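Local coordinates for protein glycoside Hydrolase (PDB 5T3B) that is a glycoside hydrolase of family 50 from the gut bacterium Bacteroides plebeius, and probably cleaves glycosidic bonds in polysaccharide-derived sugar chains, at residues Phe101-Asn106 and Ser111-Pro116. Residues are numbered along the deposited sequence; the frame is centred on the assembly and turned at random.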
loop_
_atom_site.group_PDB
_atom_site.type_symbol
_atom_site.label_atom_id
_atom_site.label_comp_id
_atom_site.label_asym_id
_atom_site.label_seq_id
_atom_site.Cartn_x
_atom_site.Cartn_y
_atom_site.Cartn_z
ATOM N N PHE A 101 10.631 6.480 12.805
ATOM C CA PHE A 101 9.645 6.894 11.809
ATOM C C PHE A 101 8.371 7.331 12.515
ATOM O O PHE A 101 7.886 6.647 13.405
ATOM C CB PHE A 101 9.381 5.769 10.785
ATOM C CG PHE A 101 10.437 5.661 9.726
ATOM C CD1 PHE A 101 10.479 6.567 8.683
ATOM C CD2 PHE A 101 11.390 4.689 9.794
ATOM C CE1 PHE A 101 11.465 6.490 7.690
ATOM C CE2 PHE A 101 12.373 4.601 8.805
ATOM C CZ PHE A 101 12.412 5.502 7.764
ATOM N N ARG A 102 7.792 8.390 12.011
ATOM C CA ARG A 102 6.534 8.907 12.592
ATOM C C ARG A 102 5.777 9.695 11.524
ATOM O O ARG A 102 6.273 9.837 10.417
ATOM C CB ARG A 102 6.841 9.767 13.827
ATOM C CG ARG A 102 7.536 11.048 13.503
ATOM C CD ARG A 102 8.006 11.781 14.764
ATOM N NE ARG A 102 8.494 13.089 14.507
ATOM C CZ ARG A 102 7.739 14.123 14.242
ATOM N NH1 ARG A 102 6.397 14.040 14.293
ATOM N NH2 ARG A 102 8.294 15.258 13.902
ATOM N N VAL A 103 4.584 10.195 11.860
ATOM C CA VAL A 103 3.744 10.900 10.937
ATOM C C VAL A 103 3.635 12.347 11.351
ATOM O O VAL A 103 3.328 12.628 12.520
ATOM C CB VAL A 103 2.365 10.246 10.816
ATOM C CG1 VAL A 103 1.503 10.946 9.818
ATOM C CG2 VAL A 103 2.498 8.770 10.502
ATOM N N GLU A 104 3.784 13.263 10.389
ATOM C CA GLU A 104 3.623 14.696 10.584
ATOM C C GLU A 104 2.623 15.320 9.561
ATOM O O GLU A 104 2.241 14.726 8.607
ATOM C CB GLU A 104 4.957 15.340 10.314
ATOM C CG GLU A 104 5.725 15.541 11.593
ATOM C CD GLU A 104 5.212 16.707 12.395
ATOM O OE1 GLU A 104 5.762 16.900 13.442
ATOM O OE2 GLU A 104 4.256 17.393 11.996
ATOM N N LYS A 105 2.287 16.612 9.731
ATOM C CA LYS A 105 1.481 17.376 8.748
ATOM C C LYS A 105 2.046 18.789 8.691
ATOM O O LYS A 105 2.316 19.392 9.742
ATOM C CB LYS A 105 -0.050 17.337 9.091
ATOM C CG LYS A 105 -0.886 18.152 8.110
ATOM C CD LYS A 105 -2.389 17.850 7.902
ATOM C CE LYS A 105 -3.379 17.893 9.009
ATOM N NZ LYS A 105 -4.604 17.212 8.506
ATOM N N ASN A 106 2.257 19.277 7.482
ATOM C CA ASN A 106 2.836 20.629 7.277
ATOM C C ASN A 106 1.725 21.657 7.281
ATOM O O ASN A 106 0.510 21.328 7.370
ATOM C CB ASN A 106 3.784 20.735 6.014
ATOM C CG ASN A 106 3.075 20.743 4.706
ATOM O OD1 ASN A 106 1.849 20.932 4.659
ATOM N ND2 ASN A 106 3.868 20.474 3.556
ATOM N N SER A 111 0.444 15.805 4.626
ATOM C CA SER A 111 1.012 14.847 5.536
ATOM C C SER A 111 2.366 14.306 5.014
ATOM O O SER A 111 2.556 14.142 3.832
ATOM C CB SER A 111 0.052 13.656 5.747
ATOM O OG SER A 111 -1.135 13.998 6.384
ATOM N N TRP A 112 3.233 13.950 5.961
ATOM C CA TRP A 112 4.498 13.312 5.663
ATOM C C TRP A 112 4.802 12.234 6.633
ATOM O O TRP A 112 4.585 12.387 7.848
ATOM C CB TRP A 112 5.642 14.320 5.799
ATOM C CG TRP A 112 5.685 15.428 4.823
ATOM C CD1 TRP A 112 5.217 16.679 5.070
ATOM C CD2 TRP A 112 6.133 15.429 3.461
ATOM N NE1 TRP A 112 5.357 17.428 3.990
ATOM C CE2 TRP A 112 5.949 16.717 2.988
ATOM C CE3 TRP A 112 6.704 14.493 2.632
ATOM C CZ2 TRP A 112 6.308 17.109 1.705
ATOM C CZ3 TRP A 112 7.082 14.903 1.347
ATOM C CH2 TRP A 112 6.857 16.191 0.916
ATOM N N ILE A 113 5.347 11.124 6.144
ATOM C CA ILE A 113 6.179 10.306 7.024
ATOM C C ILE A 113 7.491 11.071 7.269
ATOM O O ILE A 113 8.056 11.620 6.342
ATOM C CB ILE A 113 6.470 8.938 6.394
ATOM C CG1 ILE A 113 5.182 8.180 6.227
ATOM C CG2 ILE A 113 7.558 8.174 7.171
ATOM C CD1 ILE A 113 4.557 7.809 7.442
ATOM N N VAL A 114 7.929 11.057 8.541
ATOM C CA VAL A 114 9.190 11.712 8.945
ATOM C C VAL A 114 10.093 10.590 9.437
ATOM O O VAL A 114 9.665 9.695 10.182
ATOM C CB VAL A 114 8.875 12.765 10.050
ATOM C CG1 VAL A 114 10.067 13.229 10.835
ATOM C CG2 VAL A 114 8.094 13.903 9.316
ATOM N N ASP A 115 11.362 10.665 9.014
ATOM C CA ASP A 115 12.347 9.680 9.369
ATOM C C ASP A 115 12.902 9.869 10.770
ATOM O O ASP A 115 12.541 10.845 11.451
ATOM C CB ASP A 115 13.412 9.584 8.257
ATOM C CG ASP A 115 14.436 10.686 8.269
ATOM O OD1 ASP A 115 14.643 11.400 9.255
ATOM O OD2 ASP A 115 15.103 10.807 7.181
ATOM N N PRO A 116 13.714 8.946 11.240
ATOM C CA PRO A 116 14.222 9.073 12.626
ATOM C C PRO A 116 14.935 10.399 12.962
ATOM O O PRO A 116 14.982 10.743 14.128
ATOM C CB PRO A 116 15.186 7.923 12.725
ATOM C CG PRO A 116 14.522 6.821 11.878
ATOM C CD PRO A 116 14.029 7.616 10.690
HETATM O O HOH W 1 -0.577 13.673 8.807
#
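The carbonyl oxygen of Glu104 takes two donors: Trp112 N, 2.9 Å from Glu104 O, and a water. Going back the other way, Glu104 N bonds to Trp112 O at 2.8 Å. Two residues along, Arg102 and Val114 exchange the same pair of backbone bonds, while Val103–Ile113 and Lys105–Ser111 are the non-hydrogen-bonded pairs between and beyond. This is an antiparallel beta hairpin, with strand 102-105 turning back into 111-114, which passes the pairing on to strand 120-126. On the face carrying Arg102, Glu104 and Val114, the guanidinium grips Glu104 OE1 end-on, NH1 and NH2 each 3.1 Å from that one oxygen, which lies in the guanidinium plane; NH2 also reaches Lys96 O. Val114 lies alongside Arg102, its CB over one face of the guanidinium, and its CG2 packs 3.6 Å from Glu104 CB. On the opposite face, Val103 CG2 touches Ile113 CD1 at 3.8 Å. Phe101 CG stands anti to the carbonyl carbon (chi1 -79°), which brings CD1 near Ile113 CG2 and CE1 near Asp115 CB; Pro116 CD makes a CH-pi contact 3.8 Å from the ring centroid, almost on the normal. At the turn end Asn106 ND2 lies at the edge of the Trp112 indole without hydrogen bonding to NE1, another donor, while Asn106 OD1 accepts from Arg110 N; the indole also touches Tyr473 and Ile476 of helix 472-480.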